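Local structure of urocanate hydratase (Paenibacillus sp. Soil724D2, 7NED) at residues Q128-Q133 with P350-A355; V135-Y140 with A398-F403; S439-N444 with A456-P461. The protein probably hydrates thiourocanate in bacterial ergothioneine breakdown and, as a urocanase-family enzyme, binds urocanate with NAD as cofactor. All blocks are in the same frame, centred on the assembly; numbering follows the deposited sequence.

Contacts 1 and 2 lie with their centres about 8 Å apart; the centre of contact 3 is about 22 Å from either of theirs. All three reach the same mixed sheet: strand 398-400 at its edge (contact 2), strand 351-355 beside it (contact 1) and then strand 428-441 (contact 3). Along the chain the segments of contacts 1 and 2 alternate, so both tie helix 133-150 and its approach to strands over 200 residues later; Gln-133 joins them by bonding to Ala-398 and Arg-399. Contact 3 follows within the C-terminal domain, with 11 residues between its segments. Contact 1 holds the urocanate carboxylate, contact 2 packs beside it, and contact 3 meets the second subunit and nears NAD at Met-440.

Contact 1 (Q128-Q133 with P350-A355); sequences QYIGSQ and PFRWVA. With URO ((2E)-3-(1H-imidazol-4-yl)acrylic acid), chain B.
Arg-352 reaches from strand 351-355 to the loop 128-133, its guanidinium edge turned both to the backbone of Gln-128 and to the carboxylate of bound urocanate. NH1 donates to Gln-128 O at 3.0 Å; that oxygen lies near the guanidinium plane, while NH1 stands 36° out of the carbonyl plane. The same nitrogen makes a nearly straight bond (171°) to URO OAB at 2.9 Å, while NH2 holds URO OAA at 2.6 Å, a two-pronged grip. The bend at chi3 (58°) swings the guanidinium off the line of the chain toward the ligand. Tyr-129 brings its ring edge to the same carboxylate, CD1 lying 3.3 Å from URO OAB, and stacks on Tyr-42. Behind the charged end, the side chains of Ile-130 and Val-354 run antiparallel alongside one another, tightly packed at 3.5 Å between their CG2 atoms; Ile-130 CG2 also meets Arg-352 CD. A methionine in place of Arg-352 would probably leave the substrate carboxylate without its charged mate and Gln-128 O without this donor. Two N-H groups for two carboxylate oxygens, with Thr-123 OG1 also hydrogen-bonded to the ligand, are consistent with a site that orients the acid end of urocanate.

Contact 2 (V135-Y140 with A398-F403); sequences VIQGTY and ARIGWF
Trp-402 N donates to Gln-137 OE1 at 2.9 Å, the one direct hydrogen bond between segments 135-140 and 398-403; Gln-133, one turn earlier, adds others to strand 398-400. This is helix-on-sheet packing: helix 133-150, in the Rossmann-like domain, lies against the edge of the mixed sheet of the C-terminal part. The bond comes from above the amide plane of Gln-137, 41° out of it, and is moderately straight at 153°. With CG anti to the backbone N (chi1 -175°) and the chain extended beyond, Gln-137 spans the gap and crosses the indole of Trp-402 obliquely; its CD lies 3.5 Å from Trp-402 CD1. Both polar atoms of the amide are tied to Trp-402, directly by OE1 and through water by NE2, which donates to a water that donates to Trp-402 O; NE2 also bonds weakly to Glu-141.

Flanking this link, Ile-400 CG2 touches Ile-136 CG2 and Gln-137 CB, each at 4.1 Å, and Trp-383 from helix 378-390 packs on Ile-136 and Gln-137. Gly-138 lets the indole come close, its CA 3.6 Å from Trp-402 CZ2; a beta carbon at this position would probably come too near CZ2. A second water, in the plane of the indole, accepts from both Gly-138 N and Trp-402 NE1, at 2.9 Å from each.

Contact 3 (S439-N444 with A456-P461); sequences SMTHPN and AIADWP
Thr-441 and Pro-461 meet where the end of strand 428-441 runs beside the first turn of helix 459-469, the first half of a beta-alpha-beta crossover to strand 475-480. The polar link across it is one hydrogen bond: Thr-441 OG1 donates to Ile-457 O at 2.8 Å, approaching 26° off the carbonyl plane. At chi1 -63° the hydroxyl sits beside the backbone N; CG2, anti to that N, also faces the loop, 3.2 Å from Ile-457 O. This pins the loop just before the helix begins.

On either side of Thr-441 along the segment come the packing contacts. Pro-461 crosses Thr-441 at about a right angle, its ring lying on hydroxyl and backbone, with CD 3.3 Å from Thr-441 OG1 and CB 3.8 Å from Ser-439 O. Pro-443 CG meets Ala-456 CA at 4.1 Å, an apolar contact. The second subunit covers this region, with its Val-99 on Thr-441 and its Trp-102 on Pro-443; Asp-459 accepts hydrogen bonds from its Asn-97 and Gln-74. Met-440 points away from the helix, its side chain about 4 Å from the bound NAD at the nearest atoms. Its backbone N is buried with no polar partner; the nearest atom across the contact is Pro-461 CB, 4.2 Å from Met-440 N.

Contact 1 (Q128-Q133 with P350-A355)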
loop_
_atom_site.group_PDB
_atom_site.type_symbol
_atom_site.label_atom_id
_atom_site.label_comp_id
_atom_site.label_asym_id
_atom_site.label_seq_id
_atom_site.Cartn_x
_atom_site.Cartn_y
_atom_site.Cartn_z
ATOM N N GLN A 128 -5.595 6.027 -17.260
ATOM C CA GLN A 128 -6.474 4.931 -17.674
ATOM C C GLN A 128 -7.901 5.393 -17.950
ATOM O O GLN A 128 -8.777 4.566 -18.246
ATOM C CB GLN A 128 -6.444 3.798 -16.613
ATOM C CG GLN A 128 -5.045 3.205 -16.507
ATOM C CD GLN A 128 -4.759 2.380 -15.237
ATOM O OE1 GLN A 128 -5.362 2.576 -14.162
ATOM N NE2 GLN A 128 -3.774 1.482 -15.355
ATOM N N TYR A 129 -8.133 6.700 -17.847
ATOM C CA TYR A 129 -9.414 7.323 -18.074
ATOM C C TYR A 129 -9.648 7.380 -19.567
ATOM O O TYR A 129 -8.705 7.641 -20.329
ATOM C CB TYR A 129 -9.360 8.711 -17.462
ATOM C CG TYR A 129 -10.593 9.544 -17.547
ATOM C CD1 TYR A 129 -11.642 9.341 -16.674
ATOM C CD2 TYR A 129 -10.669 10.582 -18.453
ATOM C CE1 TYR A 129 -12.780 10.143 -16.746
ATOM C CE2 TYR A 129 -11.799 11.384 -18.534
ATOM C CZ TYR A 129 -12.851 11.148 -17.663
ATOM O OH TYR A 129 -13.988 11.909 -17.711
ATOM N N ILE A 130 -10.869 7.043 -19.993
ATOM C CA ILE A 130 -11.171 7.070 -21.417
ATOM C C ILE A 130 -12.234 8.098 -21.759
ATOM O O ILE A 130 -12.699 8.124 -22.888
ATOM C CB ILE A 130 -11.582 5.691 -21.954
ATOM C CG1 ILE A 130 -12.905 5.190 -21.287
ATOM C CG2 ILE A 130 -10.390 4.714 -21.789
ATOM C CD1 ILE A 130 -13.528 4.005 -21.970
ATOM N N GLY A 131 -12.591 8.973 -20.815
ATOM C CA GLY A 131 -13.711 9.881 -20.965
ATOM C C GLY A 131 -14.890 9.399 -20.149
ATOM O O GLY A 131 -14.788 8.475 -19.352
ATOM N N SER A 132 -16.055 10.018 -20.396
ATOM C CA SER A 132 -17.266 9.624 -19.679
ATOM C C SER A 132 -17.669 8.181 -19.953
ATOM O O SER A 132 -18.375 7.572 -19.139
ATOM C CB SER A 132 -18.424 10.564 -20.061
ATOM O OG SER A 132 -18.147 11.905 -19.686
ATOM N N GLN A 133 -17.258 7.619 -21.083
ATOM C CA GLN A 133 -17.646 6.247 -21.366
ATOM C C GLN A 133 -17.130 5.290 -20.296
ATOM O O GLN A 133 -17.731 4.237 -20.040
ATOM C CB GLN A 133 -17.121 5.831 -22.739
ATOM C CG GLN A 133 -17.636 4.448 -23.091
ATOM C CD GLN A 133 -17.137 3.912 -24.392
ATOM O OE1 GLN A 133 -17.629 2.882 -24.843
ATOM N NE2 GLN A 133 -16.159 4.588 -25.011
ATOM N N PRO A 350 -15.207 -3.254 -14.840
ATOM C CA PRO A 350 -15.175 -2.206 -15.889
ATOM C C PRO A 350 -13.963 -2.257 -16.809
ATOM O O PRO A 350 -13.185 -1.308 -16.927
ATOM C CB PRO A 350 -15.242 -0.913 -15.063
ATOM C CG PRO A 350 -14.712 -1.302 -13.686
ATOM C CD PRO A 350 -15.272 -2.671 -13.487
ATOM N N PHE A 351 -13.869 -3.348 -17.563
ATOM C CA PHE A 351 -12.768 -3.543 -18.496
ATOM C C PHE A 351 -12.946 -2.614 -19.696
ATOM O O PHE A 351 -14.067 -2.308 -20.091
ATOM C CB PHE A 351 -12.721 -5.041 -18.837
ATOM C CG PHE A 351 -11.573 -5.453 -19.691
ATOM C CD1 PHE A 351 -10.287 -5.420 -19.099
ATOM C CD2 PHE A 351 -11.758 -6.308 -20.753
ATOM C CE1 PHE A 351 -9.169 -5.884 -19.757
ATOM C CE2 PHE A 351 -10.644 -6.849 -21.404
ATOM C CZ PHE A 351 -9.333 -6.645 -20.897
ATOM N N ARG A 352 -11.849 -2.087 -20.219
ATOM C CA ARG A 352 -11.945 -1.078 -21.274
ATOM C C ARG A 352 -10.737 -1.216 -22.185
ATOM O O ARG A 352 -9.719 -1.796 -21.811
ATOM C CB ARG A 352 -12.023 0.331 -20.669
ATOM C CG ARG A 352 -10.779 0.618 -19.772
ATOM C CD ARG A 352 -10.905 1.884 -18.930
ATOM N NE ARG A 352 -12.065 1.894 -18.023
ATOM C CZ ARG A 352 -12.338 2.899 -17.193
ATOM N NH1 ARG A 352 -11.518 3.951 -17.122
ATOM N NH2 ARG A 352 -13.441 2.879 -16.452
ATOM N N TRP A 353 -10.837 -0.658 -23.386
ATOM C CA TRP A 353 -9.715 -0.722 -24.305
ATOM C C TRP A 353 -9.716 0.519 -25.174
ATOM O O TRP A 353 -10.737 1.175 -25.338
ATOM C CB TRP A 353 -9.756 -2.001 -25.152
ATOM C CG TRP A 353 -11.096 -2.324 -25.721
ATOM C CD1 TRP A 353 -11.522 -2.070 -26.995
ATOM C CD2 TRP A 353 -12.171 -3.016 -25.068
ATOM N NE1 TRP A 353 -12.780 -2.565 -27.170
ATOM C CE2 TRP A 353 -13.215 -3.126 -26.001
ATOM C CE3 TRP A 353 -12.352 -3.541 -23.774
ATOM C CZ2 TRP A 353 -14.434 -3.725 -25.700
ATOM C CZ3 TRP A 353 -13.574 -4.149 -23.466
ATOM C CH2 TRP A 353 -14.596 -4.240 -24.427
ATOM N N VAL A 354 -8.544 0.872 -25.680
ATOM C CA VAL A 354 -8.355 2.115 -26.419
ATOM C C VAL A 354 -7.660 1.817 -27.734
ATOM O O VAL A 354 -6.636 1.127 -27.750
ATOM C CB VAL A 354 -7.538 3.121 -25.597
ATOM C CG1 VAL A 354 -7.223 4.400 -26.417
ATOM C CG2 VAL A 354 -8.313 3.478 -24.318
ATOM N N ALA A 355 -8.189 2.373 -28.829
ATOM C CA ALA A 355 -7.567 2.201 -30.144
ATOM C C ALA A 355 -6.456 3.241 -30.275
ATOM O O ALA A 355 -6.709 4.394 -30.611
ATOM C CB ALA A 355 -8.607 2.366 -31.248
HETATM O OAA URO B . -13.765 5.162 -15.207
HETATM C CAI URO B . -12.815 5.948 -14.787
HETATM O OAB URO B . -11.926 6.293 -15.460
HETATM C CAC URO B . -12.822 6.407 -13.388
HETATM C CAD URO B . -13.781 6.028 -12.585
HETATM C CAJ URO B . -13.630 6.567 -11.285
HETATM C CAF URO B . -14.560 6.635 -10.291
HETATM N NAH URO B . -14.100 7.390 -9.244
HETATM C CAE URO B . -12.895 7.765 -9.606
HETATM N NAG URO B . -12.564 7.297 -10.830
#

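Contact 2 (V135-Y140 with A398-F403)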
loop_
_atom_site.group_PDB
_atom_site.type_symbol
_atom_site.label_atom_id
_atom_site.label_comp_id
_atom_site.label_asym_id
_atom_site.label_seq_id
_atom_site.Cartn_x
_atom_site.Cartn_y
_atom_site.Cartn_z
ATOM N N VAL A 135 -17.347 5.119 -17.236
ATOM C CA VAL A 135 -18.276 4.807 -16.165
ATOM C C VAL A 135 -19.683 4.519 -16.684
ATOM O O VAL A 135 -20.564 4.154 -15.895
ATOM C CB VAL A 135 -18.306 5.950 -15.118
ATOM C CG1 VAL A 135 -19.082 7.168 -15.651
ATOM C CG2 VAL A 135 -18.877 5.485 -13.783
ATOM N N ILE A 136 -19.934 4.662 -17.981
ATOM C CA ILE A 136 -21.340 4.661 -18.392
ATOM C C ILE A 136 -21.965 3.268 -18.253
ATOM O O ILE A 136 -23.124 3.150 -17.851
ATOM C CB ILE A 136 -21.524 5.249 -19.804
ATOM C CG1 ILE A 136 -23.015 5.406 -20.098
ATOM C CG2 ILE A 136 -20.883 4.396 -20.864
ATOM C CD1 ILE A 136 -23.258 5.962 -21.470
ATOM N N GLN A 137 -21.219 2.187 -18.513
ATOM C CA GLN A 137 -21.866 0.876 -18.392
ATOM C C GLN A 137 -22.155 0.533 -16.941
ATOM O O GLN A 137 -23.174 -0.098 -16.645
ATOM C CB GLN A 137 -21.031 -0.263 -18.994
ATOM C CG GLN A 137 -21.872 -1.561 -18.918
ATOM C CD GLN A 137 -21.263 -2.786 -19.621
ATOM O OE1 GLN A 137 -20.166 -2.743 -20.155
ATOM N NE2 GLN A 137 -21.995 -3.897 -19.591
ATOM N N GLY A 138 -21.254 0.898 -16.031
ATOM C CA GLY A 138 -21.519 0.703 -14.606
ATOM C C GLY A 138 -22.814 1.370 -14.181
ATOM O O GLY A 138 -23.660 0.768 -13.532
ATOM N N THR A 139 -22.991 2.620 -14.568
ATOM C CA THR A 139 -24.202 3.337 -14.179
ATOM C C THR A 139 -25.437 2.707 -14.814
ATOM O O THR A 139 -26.489 2.562 -14.175
ATOM C CB THR A 139 -24.057 4.803 -14.603
ATOM O OG1 THR A 139 -22.819 5.309 -14.050
ATOM C CG2 THR A 139 -25.230 5.645 -14.099
ATOM N N TYR A 140 -25.330 2.341 -16.080
ATOM C CA TYR A 140 -26.431 1.661 -16.737
ATOM C C TYR A 140 -26.763 0.342 -16.020
ATOM O O TYR A 140 -27.945 0.025 -15.790
ATOM C CB TYR A 140 -26.057 1.487 -18.209
ATOM C CG TYR A 140 -26.952 0.574 -19.006
ATOM C CD1 TYR A 140 -26.612 -0.744 -19.215
ATOM C CD2 TYR A 140 -28.154 1.048 -19.547
ATOM C CE1 TYR A 140 -27.445 -1.589 -19.952
ATOM C CE2 TYR A 140 -28.982 0.218 -20.272
ATOM C CZ TYR A 140 -28.621 -1.090 -20.482
ATOM O OH TYR A 140 -29.434 -1.925 -21.203
ATOM N N ALA A 398 -12.489 4.519 -27.904
ATOM C CA ALA A 398 -12.345 3.575 -26.798
ATOM C C ALA A 398 -13.688 2.897 -26.559
ATOM O O ALA A 398 -14.734 3.378 -27.006
ATOM C CB ALA A 398 -11.864 4.285 -25.523
ATOM N N ARG A 399 -13.659 1.815 -25.777
ATOM C CA ARG A 399 -14.871 1.078 -25.464
ATOM C C ARG A 399 -14.812 0.593 -24.027
ATOM O O ARG A 399 -13.750 0.159 -23.562
ATOM C CB ARG A 399 -15.061 -0.114 -26.424
ATOM C CG ARG A 399 -16.311 -0.977 -26.158
ATOM C CD ARG A 399 -17.642 -0.211 -26.417
ATOM N NE ARG A 399 -17.870 0.074 -27.831
ATOM C CZ ARG A 399 -18.144 1.272 -28.342
ATOM N NH1 ARG A 399 -18.219 2.367 -27.573
ATOM N NH2 ARG A 399 -18.279 1.379 -29.651
ATOM N N ILE A 400 -15.955 0.713 -23.326
ATOM C CA ILE A 400 -16.167 0.097 -22.017
ATOM C C ILE A 400 -16.938 -1.196 -22.226
ATOM O O ILE A 400 -17.877 -1.259 -23.046
ATOM C CB ILE A 400 -16.915 1.037 -21.054
ATOM C CG1 ILE A 400 -17.011 0.414 -19.647
ATOM C CG2 ILE A 400 -18.275 1.353 -21.575
ATOM C CD1 ILE A 400 -15.571 0.366 -18.921
ATOM N N GLY A 401 -16.544 -2.252 -21.502
ATOM C CA GLY A 401 -17.296 -3.485 -21.659
ATOM C C GLY A 401 -17.039 -4.396 -20.480
ATOM O O GLY A 401 -15.922 -4.890 -20.310
ATOM N N TRP A 402 -18.039 -4.579 -19.625
ATOM C CA TRP A 402 -17.834 -5.325 -18.389
ATOM C C TRP A 402 -17.731 -6.803 -18.708
ATOM O O TRP A 402 -18.655 -7.399 -19.280
ATOM C CB TRP A 402 -18.973 -5.070 -17.402
ATOM C CG TRP A 402 -18.860 -3.758 -16.725
ATOM C CD1 TRP A 402 -18.619 -2.551 -17.313
ATOM C CD2 TRP A 402 -18.997 -3.508 -15.319
ATOM N NE1 TRP A 402 -18.593 -1.561 -16.355
ATOM C CE2 TRP A 402 -18.807 -2.127 -15.122
ATOM C CE3 TRP A 402 -19.252 -4.323 -14.208
ATOM C CZ2 TRP A 402 -18.852 -1.523 -13.835
ATOM C CZ3 TRP A 402 -19.278 -3.733 -12.931
ATOM C CH2 TRP A 402 -19.089 -2.343 -12.761
ATOM N N PHE A 403 -16.606 -7.393 -18.315
ATOM C CA PHE A 403 -16.307 -8.782 -18.552
ATOM C C PHE A 403 -15.774 -9.373 -17.252
ATOM O O PHE A 403 -15.160 -8.669 -16.439
ATOM C CB PHE A 403 -15.253 -8.939 -19.669
ATOM C CG PHE A 403 -15.822 -8.870 -21.066
ATOM C CD1 PHE A 403 -16.582 -9.909 -21.560
ATOM C CD2 PHE A 403 -15.536 -7.802 -21.906
ATOM C CE1 PHE A 403 -17.088 -9.900 -22.863
ATOM C CE2 PHE A 403 -16.043 -7.790 -23.218
ATOM C CZ PHE A 403 -16.807 -8.850 -23.684
HETATM O O HOH W 1 -21.325 -6.928 -19.627
HETATM O O HOH W 2 -18.399 1.326 -16.218
#

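Contact 3 (S439-N444 with A456-P461)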
loop_
_atom_site.group_PDB
_atom_site.type_symbol
_atom_site.label_atom_id
_atom_site.label_comp_id
_atom_site.label_asym_id
_atom_site.label_seq_id
_atom_site.Cartn_x
_atom_site.Cartn_y
_atom_site.Cartn_z
ATOM N N SER A 439 -9.209 -4.926 -6.436
ATOM C CA SER A 439 -8.461 -3.705 -6.627
ATOM C C SER A 439 -8.886 -2.418 -5.993
ATOM O O SER A 439 -8.395 -1.357 -6.269
ATOM C CB SER A 439 -8.193 -3.560 -8.108
ATOM O OG SER A 439 -9.364 -3.332 -8.736
ATOM N N MET A 440 -9.746 -2.571 -5.034
ATOM C CA MET A 440 -10.273 -1.472 -4.326
ATOM C C MET A 440 -10.772 -1.769 -2.916
ATOM O O MET A 440 -11.547 -2.655 -2.715
ATOM C CB MET A 440 -11.370 -0.899 -5.161
ATOM C CG MET A 440 -12.343 -0.060 -4.473
ATOM S SD MET A 440 -11.610 1.508 -4.251
ATOM C CE MET A 440 -12.060 2.318 -5.727
ATOM N N THR A 441 -10.336 -0.953 -2.006
ATOM C CA THR A 441 -10.787 -1.042 -0.643
ATOM C C THR A 441 -11.300 0.332 -0.281
ATOM O O THR A 441 -10.589 1.269 -0.376
ATOM C CB THR A 441 -9.680 -1.487 0.333
ATOM O OG1 THR A 441 -9.235 -2.776 0.010
ATOM C CG2 THR A 441 -10.162 -1.428 1.722
ATOM N N HIS A 442 -12.559 0.389 0.105
ATOM C CA HIS A 442 -13.228 1.582 0.510
ATOM C C HIS A 442 -14.502 1.214 1.243
ATOM O O HIS A 442 -15.444 0.913 0.623
ATOM C CB HIS A 442 -13.579 2.407 -0.690
ATOM C CG HIS A 442 -14.038 3.785 -0.366
ATOM N ND1 HIS A 442 -14.758 4.089 0.746
ATOM C CD2 HIS A 442 -13.893 4.939 -1.033
ATOM C CE1 HIS A 442 -15.055 5.361 0.742
ATOM N NE2 HIS A 442 -14.529 5.903 -0.322
ATOM N N PRO A 443 -14.452 1.269 2.567
ATOM C CA PRO A 443 -15.525 0.905 3.477
ATOM C C PRO A 443 -16.844 1.629 3.220
ATOM O O PRO A 443 -17.822 1.157 3.676
ATOM C CB PRO A 443 -14.950 1.221 4.858
ATOM C CG PRO A 443 -13.507 1.269 4.670
ATOM C CD PRO A 443 -13.316 1.812 3.306
ATOM N N ASN A 444 -16.844 2.737 2.517
ATOM C CA ASN A 444 -18.131 3.364 2.210
ATOM C C ASN A 444 -18.388 3.407 0.714
ATOM O O ASN A 444 -19.297 4.121 0.264
ATOM C CB ASN A 444 -18.217 4.768 2.822
ATOM C CG ASN A 444 -18.111 4.741 4.326
ATOM O OD1 ASN A 444 -18.507 3.771 4.963
ATOM N ND2 ASN A 444 -17.563 5.789 4.900
ATOM N N ALA A 456 -12.444 -2.841 5.760
ATOM C CA ALA A 456 -11.290 -1.933 5.844
ATOM C C ALA A 456 -9.978 -2.540 5.363
ATOM O O ALA A 456 -8.962 -1.827 5.346
ATOM C CB ALA A 456 -11.099 -1.429 7.282
ATOM N N ILE A 457 -9.965 -3.824 5.004
ATOM C CA ILE A 457 -8.725 -4.551 4.702
ATOM C C ILE A 457 -8.222 -4.076 3.343
ATOM O O ILE A 457 -8.878 -4.296 2.316
ATOM C CB ILE A 457 -8.957 -6.074 4.694
ATOM C CG1 ILE A 457 -9.487 -6.579 6.036
ATOM C CG2 ILE A 457 -7.691 -6.836 4.298
ATOM C CD1 ILE A 457 -8.599 -6.378 7.203
ATOM N N ALA A 458 -7.079 -3.402 3.342
ATOM C CA ALA A 458 -6.446 -2.880 2.137
ATOM C C ALA A 458 -5.354 -3.805 1.606
ATOM O O ALA A 458 -4.662 -3.433 0.660
ATOM C CB ALA A 458 -5.836 -1.496 2.415
ATOM N N ASP A 459 -5.157 -4.989 2.210
ATOM C CA ASP A 459 -4.217 -5.947 1.637
ATOM C C ASP A 459 -4.485 -6.197 0.157
ATOM O O ASP A 459 -3.553 -6.401 -0.627
ATOM C CB ASP A 459 -4.319 -7.288 2.354
ATOM C CG ASP A 459 -3.928 -7.203 3.853
ATOM O OD1 ASP A 459 -3.103 -6.350 4.248
ATOM O OD2 ASP A 459 -4.511 -7.980 4.626
ATOM N N TRP A 460 -5.757 -6.314 -0.207
ATOM C CA TRP A 460 -6.111 -6.854 -1.524
ATOM C C TRP A 460 -5.604 -6.009 -2.688
ATOM O O TRP A 460 -4.941 -6.567 -3.591
ATOM C CB TRP A 460 -7.630 -7.059 -1.567
ATOM C CG TRP A 460 -8.085 -8.057 -0.507
ATOM C CD1 TRP A 460 -8.689 -7.778 0.692
ATOM C CD2 TRP A 460 -7.920 -9.471 -0.553
ATOM N NE1 TRP A 460 -8.947 -8.945 1.374
ATOM C CE2 TRP A 460 -8.485 -9.998 0.626
ATOM C CE3 TRP A 460 -7.406 -10.358 -1.518
ATOM C CZ2 TRP A 460 -8.540 -11.369 0.883
ATOM C CZ3 TRP A 460 -7.468 -11.726 -1.267
ATOM C CH2 TRP A 460 -8.032 -12.213 -0.068
ATOM N N PRO A 461 -5.851 -4.698 -2.751
ATOM C CA PRO A 461 -5.267 -3.939 -3.868
ATOM C C PRO A 461 -3.757 -3.967 -3.888
ATOM O O PRO A 461 -3.173 -3.980 -4.981
ATOM C CB PRO A 461 -5.822 -2.505 -3.676
ATOM C CG PRO A 461 -6.314 -2.460 -2.214
ATOM C CD PRO A 461 -6.791 -3.883 -1.960
#